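Local atomic coordinates of peptidoglycan DD-endopeptidase ShyB (Vibrio cholerae, PDB entry 2GU1), a protein that hydrolyses the peptide cross-links between peptidoglycan strands as a zinc-dependent DD-endopeptidase, probably making room for new glycans as the cell wall expands. Residues R147-V152 with A169-L174; E198-R203 with V292-K297; K252-R257 with Y265-H270. All coordinates share one frame; numbering follows the deposited sequence.

Contact 1: R147-V152 with A169-L174; sequences RFDILV and AISFKL
Phe148 and Phe172 face each other as a non-hydrogen-bonded pair, and the contact between them is CH-pi: CB of Phe148 lies over one face of the Phe172 ring, 4.0 Å from its centroid and offset toward the rim. The Phe148 ring itself leads away from the partner strand, because its CG sits between the backbone N and the carbonyl carbon (chi1 60°), which leaves the methylene as the touching group. On the same side of the sheet Ile150 and Ile170 lie side by side and point the same way. CD1 of Ile150 reaches CG2 of Ile170 at 3.9 Å.

The other side is more polar. Arg147 CG and Lys173 CG meet at 3.5 Å, aliphatic part against aliphatic part, while the extended arginine and the thrice-bent lysine carry their charges apart; Lys173 NZ forms a salt bridge with Asp178. CB of Asp149 rests 3.5 Å from OG of Ser171, and Asp149 OD1 is hydrogen-bonded to Ser104 OG. A water donates to Asp149 O at 2.9 Å and makes a weak hydrogen bond with Ser171 OG. Farther along, Leu151 CB meets Ala169 CB.

Between the two sides runs the backbone ladder, with paired bonds at Arg147 and Lys173, Asp149 and Ser171, and Leu151 and Ala169. The shortest is Lys173 N to Arg147 O, 2.7 Å; Ala169 N to Leu151 O is weak. Beneath the aromatic and isoleucine side, Phe111 meets both phenylalanine rings edge-to-face, and Ile128 of helix 122-132 touches both isoleucines. This is an antiparallel beta hairpin, strands 147-157 and 160-173, within a five-stranded sheet whose apolar side packs on a helix in the Csd3-like second domain.

Contact 2: E198-R203 with V292-K297; sequences ERAFNR and VKRGQK
Arg294 sits at the second position of a type II beta turn from Lys293 to Gln296, closed by Gln296 N to Lys293 O, and from it reaches across to the irregular chain 198-203. Gly295 follows with a positive phi, a conformation in which a CB would press on the carbonyl oxygen of Arg294. The turn belongs to the M23 peptidase and 198-203 to the loop between strands 189-191 and 213-215, in the Csd3-like second domain, so the contact joins the two at the surface.

Stretched out as far as CD (chi1 178°, chi2 179°), Arg294 bends at chi3 and brings its guanidinium to the backbone of Ala200. NH1 of Arg294 donates to Ala200 O at 3.1 Å. Asn202 crosses the arginine chain at about a right angle, its ND2 3.1 Å from Arg294 CG and its OD1 3.5 Å from CD. CZ of Arg199 lies over one face of the Arg294 guanidinium, offset toward its rim, the planes 48° apart; Arg199 NH1 lies 3.1 Å from Arg294 NH2, two donors that cannot bond to each other. CE of Lys293 also approaches Arg199 NH2, at 3.6 Å.

A water accepts from Arg199 NH2 at 2.8 Å and donates to Arg294 O, tying the side chain to the turn. Asp250 OD1 forms a salt bridge with the same NH2, probably balancing the charge of Arg199, and accepts from Arg294 N, whereas the Arg294 guanidinium meets the Ala200 carbonyl from above its plane, off the lone pairs.

Contact 3: K252-R257 with Y265-H270; sequences KVIVVR and YLVIEH
Val267 O accepts two backbone donors from the facing strand, Ile254 N at 3.0 Å and, weakly, Val255 N at 3.3 Å, the signature of a classic beta bulge. Val267 N in turn donates to Val255 O. On one side of the bulge Lys252 and Glu269 exchange a pair of bonds, Glu269 N reaching Lys252 O at 2.9 Å and 173°; on the other, Arg257 and Tyr265 do the same, with Tyr265 N to Arg257 O at 2.8 Å. These bonds build the antiparallel hairpin of strands 251-259 and 265-269 in the M23 peptidase sheet.

Both bulge residues meet Val267: CB of Val255 is 3.6 Å from its CB, and CD1 of Ile254 touches its CG1. Leu266 CD1 lies against Val253 CG1 at 3.7 Å. The Tyr265 ring, its side chain about 8 Å from that of the zinc ligand His313, runs beside Arg257, whose CB is 3.8 Å from CE2, and the ring and guanidinium planes are perpendicular. Tyr265 OH is hydrogen-bonded to Asp46, which also makes a weak, long ion pair with Arg257 NE; Glu269 OE2 makes another with Lys275.

The extra acceptor duty of Val267 O thus absorbs the bulge without stranding either amide, while Asp46 ties the tyrosine hydroxyl to the LysM-like region.

Overall arrangement
Along the chain the hairpin of contact 1 closes first; the loop closed by contact 2 then spans 88 residues and encloses contact 3. Contact 1 belongs to the five-stranded sheet of the Csd3-like domain, its centre about 27 Å from that of contact 2 and 29 Å from that of contact 3, with no touch to either. Contact 3 lies in the curled antiparallel sheet of the M23 peptidase, which also supplies strand 312-318 with the zinc ligand His313. Contacts 2 and 3, centres 14 Å apart, do touch: Phe201 packs on His270, and Val292 on Ile268 and Val253. Contact 2 thus joins the loop after strand 189-191 to the peptidase, consistent with its holding the two domains together.

Contact 1: R147-V152 with A169-L174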
loop_
_atom_site.group_PDB
_atom_site.type_symbol
_atom_site.label_atom_id
_atom_site.label_comp_id
_atom_site.label_asym_id
_atom_site.label_seq_id
_atom_site.Cartn_x
_atom_site.Cartn_y
_atom_site.Cartn_z
ATOM N N ARG A 147 -3.628 -29.029 14.624
ATOM C CA ARG A 147 -2.453 -28.461 13.977
ATOM C C ARG A 147 -2.828 -27.588 12.780
ATOM O O ARG A 147 -3.984 -27.553 12.363
ATOM C CB ARG A 147 -1.482 -29.572 13.557
ATOM C CG ARG A 147 -2.128 -30.776 12.900
ATOM C CD ARG A 147 -1.099 -31.887 12.726
ATOM N NE ARG A 147 -1.648 -33.073 12.070
ATOM C CZ ARG A 147 -0.952 -34.183 11.834
ATOM N NH1 ARG A 147 0.321 -34.265 12.200
ATOM N NH2 ARG A 147 -1.527 -35.216 11.229
ATOM N N PHE A 148 -1.837 -26.873 12.248
ATOM C CA PHE A 148 -2.018 -25.968 11.109
ATOM C C PHE A 148 -0.840 -26.040 10.131
ATOM O O PHE A 148 0.267 -26.439 10.500
ATOM C CB PHE A 148 -2.157 -24.525 11.613
ATOM C CG PHE A 148 -0.960 -24.035 12.389
ATOM C CD1 PHE A 148 0.162 -23.531 11.734
ATOM C CD2 PHE A 148 -0.936 -24.130 13.779
ATOM C CE1 PHE A 148 1.292 -23.132 12.452
ATOM C CE2 PHE A 148 0.190 -23.735 14.506
ATOM C CZ PHE A 148 1.303 -23.237 13.844
ATOM N N ASP A 149 -1.088 -25.642 8.885
ATOM C CA ASP A 149 -0.068 -25.628 7.836
ATOM C C ASP A 149 -0.318 -24.372 7.018
ATOM O O ASP A 149 -1.413 -24.190 6.494
ATOM C CB ASP A 149 -0.204 -26.858 6.929
ATOM C CG ASP A 149 0.053 -28.166 7.665
ATOM O OD1 ASP A 149 1.207 -28.396 8.080
ATOM O OD2 ASP A 149 -0.897 -28.964 7.822
ATOM N N ILE A 150 0.693 -23.518 6.908
ATOM C CA ILE A 150 0.584 -22.271 6.164
ATOM C C ILE A 150 1.574 -22.275 5.003
ATOM O O ILE A 150 2.779 -22.400 5.221
ATOM C CB ILE A 150 0.932 -21.067 7.053
ATOM C CG1 ILE A 150 0.178 -21.169 8.385
ATOM C CG2 ILE A 150 0.599 -19.760 6.324
ATOM C CD1 ILE A 150 -1.354 -21.208 8.247
ATOM N N LEU A 151 1.080 -22.141 3.778
ATOM C CA LEU A 151 1.981 -22.106 2.618
ATOM C C LEU A 151 2.271 -20.650 2.260
ATOM O O LEU A 151 1.357 -19.887 1.945
ATOM C CB LEU A 151 1.363 -22.819 1.409
ATOM C CG LEU A 151 2.306 -22.812 0.198
ATOM C CD1 LEU A 151 3.487 -23.719 0.493
ATOM C CD2 LEU A 151 1.587 -23.290 -1.061
ATOM N N VAL A 152 3.545 -20.269 2.326
ATOM C CA VAL A 152 3.969 -18.914 2.014
ATOM C C VAL A 152 4.954 -18.904 0.838
ATOM O O VAL A 152 5.727 -19.843 0.645
ATOM C CB VAL A 152 4.662 -18.256 3.241
ATOM C CG1 VAL A 152 5.161 -16.853 2.901
ATOM C CG2 VAL A 152 3.696 -18.209 4.416
ATOM N N ALA A 169 -1.849 -20.188 1.090
ATOM C CA ALA A 169 -2.811 -21.156 1.583
ATOM C C ALA A 169 -2.753 -21.275 3.103
ATOM O O ALA A 169 -1.695 -21.130 3.716
ATOM C CB ALA A 169 -2.554 -22.522 0.941
ATOM N N ILE A 170 -3.909 -21.559 3.690
ATOM C CA ILE A 170 -4.045 -21.687 5.132
ATOM C C ILE A 170 -4.905 -22.916 5.395
ATOM O O ILE A 170 -6.004 -23.028 4.854
ATOM C CB ILE A 170 -4.760 -20.442 5.721
ATOM C CG1 ILE A 170 -3.924 -19.185 5.454
ATOM C CG2 ILE A 170 -5.018 -20.628 7.205
ATOM C CD1 ILE A 170 -4.603 -17.893 5.872
ATOM N N SER A 171 -4.414 -23.847 6.202
ATOM C CA SER A 171 -5.214 -25.029 6.497
ATOM C C SER A 171 -5.045 -25.454 7.946
ATOM O O SER A 171 -3.930 -25.503 8.464
ATOM C CB SER A 171 -4.829 -26.189 5.576
ATOM O OG SER A 171 -3.617 -26.785 5.998
ATOM N N PHE A 172 -6.165 -25.751 8.596
ATOM C CA PHE A 172 -6.150 -26.184 9.982
ATOM C C PHE A 172 -6.684 -27.605 10.102
ATOM O O PHE A 172 -7.748 -27.929 9.575
ATOM C CB PHE A 172 -7.002 -25.255 10.861
ATOM C CG PHE A 172 -6.354 -23.932 11.172
ATOM C CD1 PHE A 172 -6.373 -22.891 10.250
ATOM C CD2 PHE A 172 -5.721 -23.728 12.393
ATOM C CE1 PHE A 172 -5.774 -21.662 10.544
ATOM C CE2 PHE A 172 -5.118 -22.503 12.696
ATOM C CZ PHE A 172 -5.144 -21.471 11.767
ATOM N N LYS A 173 -5.928 -28.455 10.782
ATOM C CA LYS A 173 -6.348 -29.831 11.001
ATOM C C LYS A 173 -7.009 -29.793 12.377
ATOM O O LYS A 173 -6.338 -29.891 13.402
ATOM C CB LYS A 173 -5.134 -30.762 11.016
ATOM C CG LYS A 173 -4.035 -30.403 10.004
ATOM C CD LYS A 173 -4.560 -30.167 8.583
ATOM C CE LYS A 173 -5.173 -31.422 7.967
ATOM N NZ LYS A 173 -6.417 -31.863 8.666
ATOM N N LEU A 174 -8.327 -29.623 12.389
ATOM C CA LEU A 174 -9.086 -29.533 13.633
ATOM C C LEU A 174 -9.869 -30.792 13.977
ATOM O O LEU A 174 -10.340 -31.513 13.094
ATOM C CB LEU A 174 -10.067 -28.358 13.561
ATOM C CG LEU A 174 -9.598 -26.933 13.861
ATOM C CD1 LEU A 174 -8.142 -26.751 13.498
ATOM C CD2 LEU A 174 -10.490 -25.958 13.103
HETATM O O HOH W 1 -1.932 -24.949 3.702
#

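Contact 2: E198-R203 with V292-K297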
loop_
_atom_site.group_PDB
_atom_site.type_symbol
_atom_site.label_atom_id
_atom_site.label_comp_id
_atom_site.label_asym_id
_atom_site.label_seq_id
_atom_site.Cartn_x
_atom_site.Cartn_y
_atom_site.Cartn_z
ATOM N N GLU A 198 -13.523 -13.262 2.371
ATOM C CA GLU A 198 -13.382 -11.811 2.487
ATOM C C GLU A 198 -14.463 -11.067 1.710
ATOM O O GLU A 198 -14.815 -11.453 0.599
ATOM C CB GLU A 198 -11.989 -11.404 1.999
ATOM C CG GLU A 198 -10.891 -12.060 2.813
ATOM C CD GLU A 198 -9.498 -11.799 2.280
ATOM O OE1 GLU A 198 -9.138 -12.382 1.234
ATOM O OE2 GLU A 198 -8.765 -11.013 2.913
ATOM N N ARG A 199 -14.991 -9.994 2.291
ATOM C CA ARG A 199 -16.051 -9.245 1.627
ATOM C C ARG A 199 -15.587 -8.510 0.385
ATOM O O ARG A 199 -14.426 -8.138 0.272
ATOM C CB ARG A 199 -16.703 -8.255 2.598
ATOM C CG ARG A 199 -17.567 -8.927 3.657
ATOM C CD ARG A 199 -18.754 -8.054 4.033
ATOM N NE ARG A 199 -18.361 -6.864 4.778
ATOM C CZ ARG A 199 -19.192 -5.869 5.081
ATOM N NH1 ARG A 199 -20.461 -5.924 4.697
ATOM N NH2 ARG A 199 -18.757 -4.825 5.775
ATOM N N ALA A 200 -16.509 -8.319 -0.552
ATOM C CA ALA A 200 -16.216 -7.613 -1.788
ATOM C C ALA A 200 -16.157 -6.120 -1.494
ATOM O O ALA A 200 -16.415 -5.683 -0.367
ATOM C CB ALA A 200 -17.296 -7.898 -2.831
ATOM N N PHE A 201 -15.829 -5.340 -2.518
ATOM C CA PHE A 201 -15.706 -3.896 -2.373
ATOM C C PHE A 201 -16.828 -3.164 -3.088
ATOM O O PHE A 201 -17.492 -3.717 -3.970
ATOM C CB PHE A 201 -14.396 -3.410 -2.998
ATOM C CG PHE A 201 -13.160 -4.075 -2.452
ATOM C CD1 PHE A 201 -12.127 -4.446 -3.312
ATOM C CD2 PHE A 201 -12.995 -4.264 -1.090
ATOM C CE1 PHE A 201 -10.944 -4.995 -2.817
ATOM C CE2 PHE A 201 -11.817 -4.813 -0.581
ATOM C CZ PHE A 201 -10.790 -5.176 -1.442
ATOM N N ASN A 202 -17.035 -1.914 -2.698
ATOM C CA ASN A 202 -18.003 -1.080 -3.383
ATOM C C ASN A 202 -17.167 -0.461 -4.501
ATOM O O ASN A 202 -15.962 -0.275 -4.348
ATOM C CB ASN A 202 -18.538 0.024 -2.469
ATOM C CG ASN A 202 -19.513 -0.501 -1.436
ATOM O OD1 ASN A 202 -20.243 -1.456 -1.693
ATOM N ND2 ASN A 202 -19.547 0.132 -0.269
ATOM N N ARG A 203 -17.789 -0.156 -5.626
ATOM C CA ARG A 203 -17.059 0.443 -6.735
ATOM C C ARG A 203 -16.693 1.915 -6.485
ATOM O O ARG A 203 -15.592 2.352 -6.823
ATOM C CB ARG A 203 -17.897 0.344 -8.010
ATOM C CG ARG A 203 -17.293 1.079 -9.197
ATOM C CD ARG A 203 -16.070 0.364 -9.699
ATOM N NE ARG A 203 -16.433 -0.874 -10.382
ATOM C CZ ARG A 203 -15.560 -1.771 -10.829
ATOM N NH1 ARG A 203 -14.250 -1.576 -10.667
ATOM N NH2 ARG A 203 -15.998 -2.869 -11.439
ATOM N N VAL A 292 -12.270 0.110 9.745
ATOM C CA VAL A 292 -13.454 0.665 9.118
ATOM C C VAL A 292 -14.228 -0.399 8.365
ATOM O O VAL A 292 -13.696 -1.459 8.044
ATOM C CB VAL A 292 -13.078 1.810 8.153
ATOM C CG1 VAL A 292 -12.438 2.950 8.937
ATOM C CG2 VAL A 292 -12.119 1.302 7.082
ATOM N N LYS A 293 -15.497 -0.114 8.098
ATOM C CA LYS A 293 -16.355 -1.039 7.381
ATOM C C LYS A 293 -16.578 -0.518 5.972
ATOM O O LYS A 293 -16.347 0.658 5.691
ATOM C CB LYS A 293 -17.708 -1.161 8.087
ATOM C CG LYS A 293 -17.625 -1.500 9.572
ATOM C CD LYS A 293 -17.142 -2.921 9.810
ATOM C CE LYS A 293 -18.103 -3.934 9.206
ATOM N NZ LYS A 293 -19.490 -3.769 9.729
ATOM N N ARG A 294 -17.033 -1.397 5.091
ATOM C CA ARG A 294 -17.317 -1.019 3.718
ATOM C C ARG A 294 -18.444 0.016 3.709
ATOM O O ARG A 294 -19.514 -0.229 4.255
ATOM C CB ARG A 294 -17.747 -2.256 2.927
ATOM C CG ARG A 294 -18.130 -1.987 1.482
ATOM C CD ARG A 294 -18.519 -3.285 0.791
ATOM N NE ARG A 294 -19.697 -3.899 1.405
ATOM C CZ ARG A 294 -20.129 -5.126 1.134
ATOM N NH1 ARG A 294 -19.477 -5.887 0.263
ATOM N NH2 ARG A 294 -21.228 -5.588 1.724
ATOM N N GLY A 295 -18.205 1.168 3.091
ATOM C CA GLY A 295 -19.232 2.195 3.025
ATOM C C GLY A 295 -19.217 3.190 4.168
ATOM O O GLY A 295 -19.987 4.159 4.176
ATOM N N GLN A 296 -18.342 2.964 5.140
ATOM C CA GLN A 296 -18.234 3.858 6.286
ATOM C C GLN A 296 -17.641 5.206 5.880
ATOM O O GLN A 296 -16.728 5.272 5.049
ATOM C CB GLN A 296 -17.352 3.222 7.360
ATOM C CG GLN A 296 -17.360 3.950 8.687
ATOM C CD GLN A 296 -16.428 3.313 9.699
ATOM O OE1 GLN A 296 -16.227 2.098 9.694
ATOM N NE2 GLN A 296 -15.866 4.130 10.584
ATOM N N LYS A 297 -18.163 6.283 6.461
ATOM C CA LYS A 297 -17.651 7.615 6.159
ATOM C C LYS A 297 -16.289 7.737 6.824
ATOM O O LYS A 297 -16.142 7.440 8.010
ATOM C CB LYS A 297 -18.599 8.704 6.686
ATOM C CG LYS A 297 -18.073 10.114 6.459
ATOM C CD LYS A 297 -19.192 11.147 6.338
ATOM C CE LYS A 297 -19.965 11.318 7.630
ATOM N NZ LYS A 297 -21.004 12.390 7.496
HETATM O O HOH W 2 -20.013 -2.385 6.189
#

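Contact 3: K252-R257 with Y265-H270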
loop_
_atom_site.group_PDB
_atom_site.type_symbol
_atom_site.label_atom_id
_atom_site.label_comp_id
_atom_site.label_asym_id
_atom_site.label_seq_id
_atom_site.Cartn_x
_atom_site.Cartn_y
_atom_site.Cartn_z
ATOM N N LYS A 252 -8.342 -1.400 7.573
ATOM C CA LYS A 252 -7.755 -0.641 8.656
ATOM C C LYS A 252 -6.975 0.546 8.130
ATOM O O LYS A 252 -6.220 0.437 7.158
ATOM C CB LYS A 252 -6.837 -1.539 9.485
ATOM C CG LYS A 252 -6.142 -0.826 10.630
ATOM C CD LYS A 252 -5.416 -1.817 11.528
ATOM C CE LYS A 252 -4.305 -2.537 10.790
ATOM N NZ LYS A 252 -3.268 -1.581 10.324
ATOM N N VAL A 253 -7.173 1.687 8.776
ATOM C CA VAL A 253 -6.485 2.904 8.401
ATOM C C VAL A 253 -5.014 2.708 8.740
ATOM O O VAL A 253 -4.664 2.505 9.901
ATOM C CB VAL A 253 -7.034 4.106 9.195
ATOM C CG1 VAL A 253 -6.321 5.373 8.776
ATOM C CG2 VAL A 253 -8.532 4.227 8.974
ATOM N N ILE A 254 -4.152 2.767 7.731
ATOM C CA ILE A 254 -2.732 2.580 7.963
ATOM C C ILE A 254 -1.936 3.862 7.780
ATOM O O ILE A 254 -0.814 3.971 8.271
ATOM C CB ILE A 254 -2.148 1.485 7.035
ATOM C CG1 ILE A 254 -2.376 1.853 5.567
ATOM C CG2 ILE A 254 -2.803 0.144 7.342
ATOM C CD1 ILE A 254 -1.818 0.832 4.592
ATOM N N VAL A 255 -2.516 4.835 7.077
ATOM C CA VAL A 255 -1.836 6.103 6.841
ATOM C C VAL A 255 -2.785 7.295 6.920
ATOM O O VAL A 255 -3.884 7.263 6.370
ATOM C CB VAL A 255 -1.161 6.123 5.458
ATOM C CG1 VAL A 255 -0.475 7.458 5.229
ATOM C CG2 VAL A 255 -0.168 4.982 5.347
ATOM N N VAL A 256 -2.339 8.342 7.604
ATOM C CA VAL A 256 -3.105 9.577 7.775
ATOM C C VAL A 256 -2.084 10.703 7.722
ATOM O O VAL A 256 -1.420 10.981 8.722
ATOM C CB VAL A 256 -3.816 9.621 9.146
ATOM C CG1 VAL A 256 -4.579 10.927 9.300
ATOM C CG2 VAL A 256 -4.751 8.449 9.282
ATOM N N ARG A 257 -1.950 11.345 6.564
ATOM C CA ARG A 257 -0.973 12.414 6.404
ATOM C C ARG A 257 -1.467 13.697 5.758
ATOM O O ARG A 257 -2.518 13.735 5.115
ATOM C CB ARG A 257 0.213 11.936 5.566
ATOM C CG ARG A 257 0.959 10.748 6.116
ATOM C CD ARG A 257 2.354 10.692 5.507
ATOM N NE ARG A 257 3.006 9.410 5.754
ATOM C CZ ARG A 257 3.172 8.875 6.958
ATOM N NH1 ARG A 257 2.734 9.512 8.038
ATOM N NH2 ARG A 257 3.773 7.698 7.081
ATOM N N TYR A 265 -4.434 13.237 3.083
ATOM C CA TYR A 265 -4.778 11.982 2.440
ATOM C C TYR A 265 -4.798 10.822 3.405
ATOM O O TYR A 265 -4.246 10.886 4.514
ATOM C CB TYR A 265 -3.869 11.715 1.218
ATOM C CG TYR A 265 -2.495 11.139 1.488
ATOM C CD1 TYR A 265 -2.297 9.759 1.555
ATOM C CD2 TYR A 265 -1.384 11.971 1.602
ATOM C CE1 TYR A 265 -1.014 9.218 1.717
ATOM C CE2 TYR A 265 -0.098 11.442 1.764
ATOM C CZ TYR A 265 0.082 10.070 1.814
ATOM O OH TYR A 265 1.362 9.547 1.911
ATOM N N LEU A 266 -5.463 9.761 2.982
ATOM C CA LEU A 266 -5.638 8.593 3.818
ATOM C C LEU A 266 -5.387 7.338 2.996
ATOM O O LEU A 266 -5.605 7.322 1.784
ATOM C CB LEU A 266 -7.085 8.604 4.324
ATOM C CG LEU A 266 -7.602 7.898 5.573
ATOM C CD1 LEU A 266 -6.939 8.473 6.820
ATOM C CD2 LEU A 266 -9.112 8.104 5.644
ATOM N N VAL A 267 -4.940 6.282 3.663
ATOM C CA VAL A 267 -4.705 5.011 2.999
ATOM C C VAL A 267 -5.285 3.924 3.886
ATOM O O VAL A 267 -5.036 3.893 5.093
ATOM C CB VAL A 267 -3.201 4.720 2.794
ATOM C CG1 VAL A 267 -3.033 3.334 2.161
ATOM C CG2 VAL A 267 -2.574 5.794 1.903
ATOM N N ILE A 268 -6.070 3.039 3.290
ATOM C CA ILE A 268 -6.682 1.958 4.031
ATOM C C ILE A 268 -6.184 0.641 3.465
ATOM O O ILE A 268 -6.051 0.492 2.251
ATOM C CB ILE A 268 -8.231 2.019 3.917
ATOM C CG1 ILE A 268 -8.752 3.268 4.642
ATOM C CG2 ILE A 268 -8.861 0.757 4.493
ATOM C CD1 ILE A 268 -10.256 3.437 4.570
ATOM N N GLU A 269 -5.869 -0.300 4.347
ATOM C CA GLU A 269 -5.424 -1.612 3.910
ATOM C C GLU A 269 -6.615 -2.527 4.122
ATOM O O GLU A 269 -7.105 -2.679 5.243
ATOM C CB GLU A 269 -4.222 -2.086 4.729
ATOM C CG GLU A 269 -3.755 -3.483 4.358
ATOM C CD GLU A 269 -2.396 -3.825 4.949
ATOM O OE1 GLU A 269 -2.225 -3.669 6.178
ATOM O OE2 GLU A 269 -1.500 -4.252 4.183
ATOM N N HIS A 270 -7.093 -3.114 3.032
ATOM C CA HIS A 270 -8.251 -3.991 3.065
ATOM C C HIS A 270 -7.871 -5.433 3.366
ATOM O O HIS A 270 -8.574 -6.124 4.105
ATOM C CB HIS A 270 -8.984 -3.879 1.736
ATOM C CG HIS A 270 -9.411 -2.480 1.426
ATOM N ND1 HIS A 270 -10.355 -1.812 2.177
ATOM C CD2 HIS A 270 -8.973 -1.595 0.500
ATOM C CE1 HIS A 270 -10.479 -0.576 1.727
ATOM N NE2 HIS A 270 -9.650 -0.418 0.711
#